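Local coordinates for protein transaminase (Bacillus megaterium, PDB 5G0A) that transfers amino groups with the cofactor pyridoxal-5'-phosphate, as an S-selective omega-transaminase of the class-III aminotransferase family, at residues N130-Y135 with V231-T236; T136-V141 with L262-I267; R365-L370 with G452-A457; G379-D382 with L387-V390. One frame throughout, in Å; residues are numbered along the deposited sequence.

Contact 1 (N130-Y135 with V231-T236); sequences NIARLY and VAAVIT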
# COMPACT_ATOMS: atom_id res chain seq x y z
N ASN B 130 -15.27 -4.30 -5.45
CA ASN B 130 -15.49 -5.06 -4.23
C ASN B 130 -16.00 -6.48 -4.53
O ASN B 130 -15.52 -7.47 -3.95
CB ASN B 130 -16.47 -4.32 -3.31
CG ASN B 130 -15.89 -3.03 -2.75
OD1 ASN B 130 -14.69 -2.78 -2.88
ND2 ASN B 130 -16.74 -2.20 -2.12
N ILE B 131 -17.00 -6.57 -5.42
CA ILE B 131 -17.61 -7.85 -5.72
C ILE B 131 -16.64 -8.77 -6.45
O ILE B 131 -16.54 -9.96 -6.10
CB ILE B 131 -18.91 -7.69 -6.55
CG1 ILE B 131 -20.01 -7.05 -5.70
CG2 ILE B 131 -19.40 -9.05 -7.08
CD1 ILE B 131 -21.14 -6.45 -6.53
N ALA B 132 -15.92 -8.23 -7.45
CA ALA B 132 -14.96 -9.05 -8.22
C ALA B 132 -13.92 -9.64 -7.26
O ALA B 132 -13.58 -10.81 -7.34
CB ALA B 132 -14.28 -8.24 -9.32
N ARG B 133 -13.41 -8.80 -6.36
CA ARG B 133 -12.40 -9.26 -5.39
C ARG B 133 -12.94 -10.27 -4.41
O ARG B 133 -12.26 -11.27 -4.12
CB ARG B 133 -11.75 -8.05 -4.67
CG ARG B 133 -10.93 -7.23 -5.66
CD ARG B 133 -10.54 -5.87 -5.06
NE ARG B 133 -9.35 -5.35 -5.73
CZ ARG B 133 -9.12 -4.07 -6.01
NH1 ARG B 133 -10.03 -3.13 -5.70
NH2 ARG B 133 -7.97 -3.74 -6.60
N LEU B 134 -14.16 -10.05 -3.91
CA LEU B 134 -14.76 -11.01 -2.99
C LEU B 134 -15.06 -12.35 -3.70
O LEU B 134 -14.79 -13.42 -3.13
CB LEU B 134 -16.05 -10.49 -2.36
CG LEU B 134 -15.87 -9.42 -1.26
CD1 LEU B 134 -17.17 -8.66 -1.05
CD2 LEU B 134 -15.31 -9.95 0.07
N TYR B 135 -15.62 -12.28 -4.90
CA TYR B 135 -16.00 -13.54 -5.60
C TYR B 135 -14.76 -14.39 -5.87
O TYR B 135 -14.75 -15.63 -5.67
CB TYR B 135 -16.73 -13.20 -6.91
CG TYR B 135 -17.04 -14.44 -7.73
CD1 TYR B 135 -18.11 -15.25 -7.39
CD2 TYR B 135 -16.21 -14.80 -8.79
CE1 TYR B 135 -18.37 -16.41 -8.13
CE2 TYR B 135 -16.46 -15.94 -9.54
CZ TYR B 135 -17.53 -16.73 -9.19
OH TYR B 135 -17.75 -17.86 -9.95
N VAL B 231 -5.10 -12.34 -9.56
CA VAL B 231 -5.76 -11.32 -10.39
C VAL B 231 -7.28 -11.61 -10.41
O VAL B 231 -7.73 -12.59 -10.97
CB VAL B 231 -5.19 -11.23 -11.83
CG1 VAL B 231 -5.96 -10.21 -12.66
CG2 VAL B 231 -3.70 -10.85 -11.80
N ALA B 232 -8.05 -10.73 -9.78
CA ALA B 232 -9.52 -10.84 -9.78
C ALA B 232 -10.17 -10.61 -11.13
O ALA B 232 -11.10 -11.33 -11.49
CB ALA B 232 -10.14 -9.86 -8.75
N ALA B 233 -9.73 -9.57 -11.84
CA ALA B 233 -10.48 -9.00 -12.96
C ALA B 233 -9.61 -8.10 -13.83
O ALA B 233 -8.61 -7.53 -13.37
CB ALA B 233 -11.70 -8.22 -12.45
N VAL B 234 -10.03 -7.97 -15.08
CA VAL B 234 -9.59 -6.91 -15.95
C VAL B 234 -10.82 -6.01 -16.11
O VAL B 234 -11.92 -6.50 -16.37
CB VAL B 234 -9.20 -7.46 -17.35
CG1 VAL B 234 -8.81 -6.30 -18.26
CG2 VAL B 234 -8.02 -8.43 -17.23
N ILE B 235 -10.63 -4.71 -15.92
CA ILE B 235 -11.70 -3.74 -16.16
C ILE B 235 -11.40 -2.95 -17.42
O ILE B 235 -10.28 -2.52 -17.63
CB ILE B 235 -11.92 -2.81 -14.93
CG1 ILE B 235 -13.17 -1.94 -15.16
CG2 ILE B 235 -10.65 -1.98 -14.58
CD1 ILE B 235 -13.63 -1.22 -13.91
N THR B 236 -12.43 -2.73 -18.26
CA THR B 236 -12.26 -2.06 -19.54
C THR B 236 -13.37 -1.04 -19.77
O THR B 236 -14.35 -1.01 -19.02
CB THR B 236 -12.33 -3.05 -20.74
OG1 THR B 236 -13.62 -3.68 -20.75
CG2 THR B 236 -11.22 -4.12 -20.65
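In the large cofactor-binding domain, helix 121-136 packs across the seven-stranded mixed sheet, and Ala132 and Arg133 of its last turns meet Ala232 and Ala233 of strand 231-236. The segment axes approach to 7.4 Å and run in roughly opposite senses, at 147°. Methyl groups make the closeness possible. Ala132 CB points at the strand and meets Ala233 CB at 4.1 Å, while the methyl of Ala232 sits against the helix backbone, with its CB 3.8 Å from Ala132 O. That carbonyl is not left to the methyl alone, because it accepts a hydrogen bond from Thr136 OG1. Arg133 lends only the base of its side chain: CG lies 4.1 Å from Ala232 CB. From there the chain runs on extended, its chi2 and chi3 both near anti (167° and 156°), and carries the guanidinium away from Ala232, alongside strand 140-144, where NE bonds Pro139 O. The contact is buried and apolar, and Asn130, Ile131 and Leu134 of the same helix pack on the second subunit. A helix laid on a mostly parallel sheet, here brought close by alanines, is the layered alpha/beta architecture of the large domain of fold-type I PLP enzymes.

Contact 2 (T136-V141 with L262-I267); sequences TNRPLV and LGVLWI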
# COMPACT_ATOMS: atom_id res chain seq x y z
N THR B 136 -13.72 -13.75 -6.38
CA THR B 136 -12.51 -14.48 -6.75
C THR B 136 -11.62 -14.74 -5.54
O THR B 136 -10.75 -15.62 -5.59
CB THR B 136 -11.68 -13.74 -7.80
OG1 THR B 136 -11.26 -12.46 -7.25
CG2 THR B 136 -12.46 -13.55 -9.17
N ASN B 137 -11.85 -13.99 -4.46
CA ASN B 137 -10.92 -13.96 -3.29
C ASN B 137 -9.49 -13.61 -3.73
O ASN B 137 -8.52 -14.26 -3.32
CB ASN B 137 -10.95 -15.29 -2.51
CG ASN B 137 -10.33 -15.19 -1.12
OD1 ASN B 137 -9.73 -16.16 -0.61
ND2 ASN B 137 -10.51 -14.04 -0.47
N ARG B 138 -9.38 -12.59 -4.58
CA ARG B 138 -8.09 -12.17 -5.16
C ARG B 138 -8.01 -10.65 -5.17
O ARG B 138 -9.04 -9.99 -5.36
CB ARG B 138 -7.93 -12.64 -6.61
CG ARG B 138 -7.97 -14.15 -6.80
CD ARG B 138 -7.91 -14.42 -8.29
NE ARG B 138 -8.26 -15.82 -8.56
CZ ARG B 138 -8.61 -16.25 -9.78
NH1 ARG B 138 -8.66 -15.40 -10.80
NH2 ARG B 138 -8.93 -17.55 -9.95
N PRO B 139 -6.79 -10.09 -5.02
CA PRO B 139 -6.67 -8.62 -4.86
C PRO B 139 -6.47 -7.79 -6.13
O PRO B 139 -6.91 -6.65 -6.17
CB PRO B 139 -5.40 -8.48 -4.00
CG PRO B 139 -4.56 -9.67 -4.39
CD PRO B 139 -5.57 -10.79 -4.55
N LEU B 140 -5.75 -8.30 -7.12
CA LEU B 140 -5.31 -7.43 -8.20
C LEU B 140 -6.39 -7.19 -9.25
O LEU B 140 -7.12 -8.11 -9.64
CB LEU B 140 -4.05 -7.98 -8.86
CG LEU B 140 -2.78 -8.03 -8.00
CD1 LEU B 140 -1.63 -8.53 -8.85
CD2 LEU B 140 -2.45 -6.65 -7.43
N VAL B 141 -6.49 -5.95 -9.69
CA VAL B 141 -7.36 -5.65 -10.83
C VAL B 141 -6.49 -4.99 -11.91
O VAL B 141 -5.62 -4.14 -11.61
CB VAL B 141 -8.55 -4.71 -10.43
CG1 VAL B 141 -9.30 -4.27 -11.69
CG2 VAL B 141 -9.49 -5.42 -9.44
N LEU B 262 -7.53 -17.43 -18.64
CA LEU B 262 -6.74 -17.23 -17.41
C LEU B 262 -7.53 -17.46 -16.12
O LEU B 262 -6.94 -17.59 -15.05
CB LEU B 262 -6.08 -15.85 -17.40
CG LEU B 262 -5.10 -15.51 -18.55
CD1 LEU B 262 -4.64 -14.08 -18.44
CD2 LEU B 262 -3.92 -16.48 -18.58
N GLY B 263 -8.86 -17.52 -16.22
CA GLY B 263 -9.72 -17.71 -15.05
C GLY B 263 -9.88 -16.42 -14.26
O GLY B 263 -9.92 -16.44 -13.02
N VAL B 264 -10.01 -15.32 -15.00
CA VAL B 264 -10.07 -13.95 -14.42
C VAL B 264 -11.40 -13.35 -14.89
O VAL B 264 -11.87 -13.66 -16.00
CB VAL B 264 -8.84 -13.16 -14.92
CG1 VAL B 264 -8.97 -11.65 -14.76
CG2 VAL B 264 -7.56 -13.69 -14.25
N LEU B 265 -12.03 -12.55 -14.04
CA LEU B 265 -13.25 -11.87 -14.44
C LEU B 265 -13.01 -10.73 -15.44
O LEU B 265 -11.94 -10.13 -15.48
CB LEU B 265 -14.01 -11.34 -13.20
CG LEU B 265 -14.49 -12.35 -12.17
CD1 LEU B 265 -15.09 -11.62 -10.96
CD2 LEU B 265 -15.48 -13.37 -12.77
N TRP B 266 -14.04 -10.45 -16.26
CA TRP B 266 -14.05 -9.27 -17.10
C TRP B 266 -15.18 -8.33 -16.67
O TRP B 266 -16.37 -8.68 -16.72
CB TRP B 266 -14.17 -9.65 -18.61
CG TRP B 266 -14.36 -8.46 -19.51
CD1 TRP B 266 -13.74 -7.23 -19.41
CD2 TRP B 266 -15.21 -8.37 -20.66
NE1 TRP B 266 -14.17 -6.39 -20.40
CE2 TRP B 266 -15.07 -7.06 -21.19
CE3 TRP B 266 -16.08 -9.27 -21.31
CZ2 TRP B 266 -15.78 -6.62 -22.31
CZ3 TRP B 266 -16.78 -8.82 -22.43
CH2 TRP B 266 -16.63 -7.52 -22.92
N ILE B 267 -14.78 -7.15 -16.19
CA ILE B 267 -15.73 -6.09 -15.85
C ILE B 267 -15.71 -5.13 -17.02
O ILE B 267 -14.67 -4.56 -17.35
CB ILE B 267 -15.27 -5.30 -14.59
CG1 ILE B 267 -15.12 -6.23 -13.37
CG2 ILE B 267 -16.27 -4.14 -14.34
CD1 ILE B 267 -14.42 -5.57 -12.17
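Arg138 reaches across to the backbone carbonyl of Gly263, which ends the turn leaving helix 251-262. NH1 gives the main bond, 2.8 Å to Gly263 O with an N-H...O angle of 160°; the acceptor lies close to the guanidinium plane, though the donor stands 31° off the plane of the carbonyl. NH2 adds a weak second bond to the same oxygen, 3.4 Å long and strongly bent, so one carbonyl takes two donors of one guanidinium. NH1 also bonds Val231 O, and the arginine thus ties the start of strand 231-236 to the turn between helix 251-262 and strand 265-269. With CG anti to the carbonyl carbon (chi1 -61°) and the chain extended to NE, the head spans the gap; Val264 CG2 rests 4.0 Å from NH1.

Beside this polar link, Thr136 CG2 meets Leu265 CD1 at 3.7 Å, the two side chains running past one another in opposite senses. Thr136 OG1 is engaged elsewhere: it bonds Ala132 O, one turn back in its own helix, with a weak second bond to Arg133 O. Both segments begin where a helix stops. Asn137 and Gly263, each with positive phi, are the C-prime residues of Schellman motifs, and the chain then turns into strands 140-144 and 265-269. The contact therefore joins two Schellman-capped helix ends where they lead into parallel strands of the mixed sheet.

Contact 3 (R365-L370 with G452-A457); sequences RSKLEL and GDIDKA. Unlike the reference sequence in segment 452-457: Gly452 (reference Glu).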
# COMPACT_ATOMS: atom_id res chain seq x y z
N ARG B 365 -22.16 10.03 -39.28
CA ARG B 365 -21.08 9.42 -40.07
C ARG B 365 -20.98 10.08 -41.45
O ARG B 365 -19.91 10.51 -41.86
CB ARG B 365 -21.29 7.89 -40.16
CG ARG B 365 -20.58 7.18 -41.30
CD ARG B 365 -19.13 6.88 -40.98
NE ARG B 365 -18.98 5.95 -39.86
CZ ARG B 365 -17.82 5.46 -39.44
NH1 ARG B 365 -16.70 5.81 -40.05
NH2 ARG B 365 -17.79 4.62 -38.41
N SER B 366 -22.11 10.19 -42.15
CA SER B 366 -22.15 10.86 -43.47
C SER B 366 -21.74 12.34 -43.40
O SER B 366 -21.10 12.86 -44.32
CB SER B 366 -23.53 10.71 -44.12
OG SER B 366 -24.49 11.58 -43.53
N LYS B 367 -22.12 13.02 -42.32
CA LYS B 367 -21.75 14.42 -42.14
C LYS B 367 -20.26 14.58 -41.87
O LYS B 367 -19.63 15.51 -42.38
CB LYS B 367 -22.58 15.08 -41.03
CG LYS B 367 -24.10 15.04 -41.23
CD LYS B 367 -24.59 16.01 -42.30
CE LYS B 367 -24.28 17.45 -41.93
NZ LYS B 367 -25.09 18.39 -42.76
N LEU B 368 -19.70 13.69 -41.04
CA LEU B 368 -18.25 13.73 -40.77
C LEU B 368 -17.42 13.35 -42.00
O LEU B 368 -16.37 13.94 -42.23
CB LEU B 368 -17.88 12.84 -39.56
CG LEU B 368 -18.38 13.33 -38.20
CD1 LEU B 368 -18.16 12.27 -37.13
CD2 LEU B 368 -17.72 14.64 -37.79
N GLU B 369 -17.89 12.38 -42.78
CA GLU B 369 -17.24 12.07 -44.06
C GLU B 369 -17.08 13.34 -44.91
O GLU B 369 -15.99 13.63 -45.41
CB GLU B 369 -18.03 11.03 -44.85
CG GLU B 369 -17.80 9.59 -44.41
CD GLU B 369 -18.65 8.61 -45.20
OE1 GLU B 369 -19.34 9.04 -46.14
OE2 GLU B 369 -18.62 7.40 -44.88
N LEU B 370 -18.16 14.11 -45.04
CA LEU B 370 -18.14 15.35 -45.82
C LEU B 370 -17.19 16.41 -45.24
O LEU B 370 -16.47 17.07 -45.99
CB LEU B 370 -19.55 15.91 -46.00
CG LEU B 370 -20.53 15.11 -46.87
CD1 LEU B 370 -21.97 15.54 -46.58
CD2 LEU B 370 -20.21 15.24 -48.35
N GLY B 452 -31.94 18.49 -37.80
CA GLY B 452 -31.68 19.94 -37.84
C GLY B 452 -30.62 20.37 -36.85
O GLY B 452 -29.79 21.21 -37.15
N ASP B 453 -30.65 19.79 -35.65
CA ASP B 453 -29.63 20.10 -34.66
C ASP B 453 -28.27 19.47 -35.01
O ASP B 453 -27.25 20.11 -34.83
CB ASP B 453 -30.10 19.77 -33.23
CG ASP B 453 -31.11 20.81 -32.70
OD1 ASP B 453 -31.06 21.99 -33.12
OD2 ASP B 453 -31.93 20.45 -31.85
N ILE B 454 -28.26 18.23 -35.51
CA ILE B 454 -27.00 17.67 -36.05
C ILE B 454 -26.43 18.59 -37.14
O ILE B 454 -25.24 18.93 -37.11
CB ILE B 454 -27.18 16.23 -36.58
CG1 ILE B 454 -27.45 15.26 -35.42
CG2 ILE B 454 -25.95 15.79 -37.38
CD1 ILE B 454 -28.00 13.92 -35.88
N ASP B 455 -27.27 19.02 -38.08
CA ASP B 455 -26.81 19.96 -39.13
C ASP B 455 -26.23 21.25 -38.56
O ASP B 455 -25.19 21.72 -39.01
CB ASP B 455 -27.95 20.30 -40.11
CG ASP B 455 -28.34 19.12 -40.99
OD1 ASP B 455 -27.64 18.08 -40.99
OD2 ASP B 455 -29.37 19.22 -41.68
N LYS B 456 -26.91 21.81 -37.56
CA LYS B 456 -26.44 23.04 -36.90
C LYS B 456 -25.09 22.83 -36.20
O LYS B 456 -24.21 23.69 -36.27
CB LYS B 456 -27.50 23.56 -35.92
CG LYS B 456 -27.09 24.78 -35.11
CD LYS B 456 -28.28 25.40 -34.39
CE LYS B 456 -27.84 26.31 -33.25
NZ LYS B 456 -29.01 26.77 -32.46
N ALA B 457 -24.93 21.69 -35.54
CA ALA B 457 -23.69 21.40 -34.85
C ALA B 457 -22.54 21.20 -35.84
O ALA B 457 -21.44 21.73 -35.64
CB ALA B 457 -23.86 20.19 -33.94
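Lys367 and Asp455 form a salt bridge between two helices, with NZ 3.1 Å from OD1. The ammonium comes from above the carboxylate, its nitrogen 65° out of the carboxylate plane, and the lysine chain passes nearly perpendicular to the aspartate. Lys367 does not reach out straight: its chain bends at chi2 (-74°) and again at chi3 (-62°), which brings CE across to Asp455 OD1 as well, at 3.5 Å. Closer to the backbone, Lys367 CG touches Ile454 CG2 at 4.3 Å, a loose apolar contact beneath the charged pair.

The next shell fixes the acid. Asp455 OD1 also accepts a hydrogen bond from the hydroxyl of Tyr363, one turn earlier than Lys367 on the same helix, so a single oxygen is gripped by two groups of helix 353-374. This second bond would be expected to hold the carboxylate in place for the lysine and to favour its charged form. Ile454 is buried and leans on Ser360, Tyr363 and Ile364 of that helix, extending the packing away from the partly exposed salt bridge.

Farther out, Asp453 OD1 and Lys456 NZ each bond the hydroxyl of Tyr43, on the side of helix 451-468 that is turned from Lys367, and Ile454 and Ala457 pack on Phe55. Helix 353-374 in turn sets Arg365 and Leu368 on strands 378-384 and 387-392, so that it lies between the C-terminal helix 451-468 and the three-stranded antiparallel sheet.

Contact 4 (G379-D382 with L387-V390); sequences GNFD and LWIV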
# COMPACT_ATOMS: atom_id res chain seq x y z
N GLY B 379 -7.86 14.11 -39.21
CA GLY B 379 -7.01 12.96 -39.57
C GLY B 379 -7.81 11.69 -39.71
O GLY B 379 -7.61 10.90 -40.64
N ASN B 380 -8.73 11.49 -38.77
CA ASN B 380 -9.65 10.35 -38.76
C ASN B 380 -10.85 10.63 -37.85
O ASN B 380 -10.84 11.59 -37.09
CB ASN B 380 -8.94 9.06 -38.31
CG ASN B 380 -9.74 7.82 -38.63
OD1 ASN B 380 -10.38 7.74 -39.68
ND2 ASN B 380 -9.72 6.84 -37.73
N PHE B 381 -11.88 9.80 -37.97
CA PHE B 381 -13.00 9.84 -37.03
C PHE B 381 -13.59 8.45 -36.95
O PHE B 381 -13.47 7.64 -37.88
CB PHE B 381 -14.06 10.88 -37.44
CG PHE B 381 -14.87 10.48 -38.65
CD1 PHE B 381 -16.00 9.67 -38.52
CD2 PHE B 381 -14.50 10.91 -39.92
CE1 PHE B 381 -16.73 9.30 -39.64
CE2 PHE B 381 -15.23 10.54 -41.04
CZ PHE B 381 -16.34 9.73 -40.90
N ASP B 382 -14.22 8.17 -35.82
CA ASP B 382 -14.73 6.86 -35.55
C ASP B 382 -15.80 7.01 -34.46
O ASP B 382 -15.83 8.02 -33.75
CB ASP B 382 -13.59 5.96 -35.07
CG ASP B 382 -13.87 4.49 -35.25
OD1 ASP B 382 -14.92 4.13 -35.84
OD2 ASP B 382 -13.03 3.68 -34.80
N LEU B 387 -21.91 8.86 -29.98
CA LEU B 387 -20.59 8.96 -29.36
C LEU B 387 -19.53 8.92 -30.46
O LEU B 387 -19.29 7.87 -31.07
CB LEU B 387 -20.38 7.81 -28.36
CG LEU B 387 -19.09 7.84 -27.51
CD1 LEU B 387 -19.02 9.08 -26.61
CD2 LEU B 387 -18.97 6.57 -26.69
N TRP B 388 -18.90 10.06 -30.72
CA TRP B 388 -17.98 10.18 -31.84
C TRP B 388 -16.64 10.76 -31.40
O TRP B 388 -16.59 11.68 -30.58
CB TRP B 388 -18.62 10.97 -33.01
CG TRP B 388 -19.76 10.17 -33.61
CD1 TRP B 388 -21.06 10.15 -33.20
CD2 TRP B 388 -19.67 9.23 -34.68
NE1 TRP B 388 -21.78 9.26 -33.94
CE2 TRP B 388 -20.95 8.68 -34.87
CE3 TRP B 388 -18.63 8.81 -35.52
CZ2 TRP B 388 -21.22 7.73 -35.85
CZ3 TRP B 388 -18.89 7.86 -36.48
CH2 TRP B 388 -20.17 7.34 -36.64
N ILE B 389 -15.56 10.16 -31.89
CA ILE B 389 -14.25 10.76 -31.74
C ILE B 389 -13.83 11.30 -33.09
O ILE B 389 -14.12 10.68 -34.11
CB ILE B 389 -13.16 9.75 -31.28
CG1 ILE B 389 -13.13 8.52 -32.20
CG2 ILE B 389 -13.35 9.35 -29.82
CD1 ILE B 389 -11.72 8.06 -32.53
N VAL B 390 -13.18 12.46 -33.08
CA VAL B 390 -12.59 13.04 -34.28
C VAL B 390 -11.15 13.40 -33.93
O VAL B 390 -10.89 14.25 -33.06
CB VAL B 390 -13.34 14.31 -34.76
CG1 VAL B 390 -12.70 14.85 -36.05
CG2 VAL B 390 -14.82 14.04 -34.99
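Phe381 places CG between its backbone N and carbonyl carbon (chi1 72°), whereas Trp388 has CG anti to its carbonyl carbon (chi1 -67°), and these two rotations set the side chains flank to flank, both leaving the strands in the same direction. The meeting is at the phenyl edge: Trp388 CZ3 lies near the plane of the Phe381 ring, 4.0 Å from CD1. The indole also reaches over the neighbouring backbone, where its CE3 comes to 3.4 Å from Asp382 O.

That oxygen belongs to Asp382, which forms a hydrogen-bonded antiparallel pair with Ile389. Ile389 N bonds Asp382 O at 2.8 Å, and Asp382 N returns a bond of 3.0 Å to Ile389 O. Phe381 and Val390 form the adjoining non-hydrogen-bonded pair, with their side chains on one face of the sheet and Phe381 CB 4.1 Å from Val390 CG2. A bent CA-H...O contact from Phe381 CA to Ile389 O, 3.2 Å long, accompanies them. On the opposite face Ile389 bends over its partner strand, and its CD1 meets Asp382 CB at 3.8 Å, close to Met246. Trp388 NE1 is satisfied by Gly385 O, in the turn of the hairpin.

Strands 378-384 and 387-392 thus make a beta hairpin, and strand 440-443 continues the antiparallel sheet beyond 387-392. The face bearing Phe381 and Val390 is covered by helix 353-374, through Arg365, Leu368 and Gln372 on Phe381 and Ile364 on Trp388.

How the contacts relate
The four contacts fall into two pairs, contacts 1 and 3 lying on opposite sides of the chain's centre. Contacts 1 and 2 lie with centres about 4 Å apart and share the seven-stranded sheet, strand 231-236 standing between 140-144 and 265-269; both also touch the second subunit. Contact 1 is buried, made mainly by methyls and without a polar bond, whereas contact 2 is partly buried and relies on an arginine-to-carbonyl bond. Its centre about 40 Å from that of contact 1, contact 3 pairs with contact 4 through helix 353-374, whose Arg365 and Leu368 pack on Phe381. Contact 3 is a partly exposed salt bridge between helices; contact 4 is a largely buried hairpin held by backbone hydrogen bonds and aromatic packing.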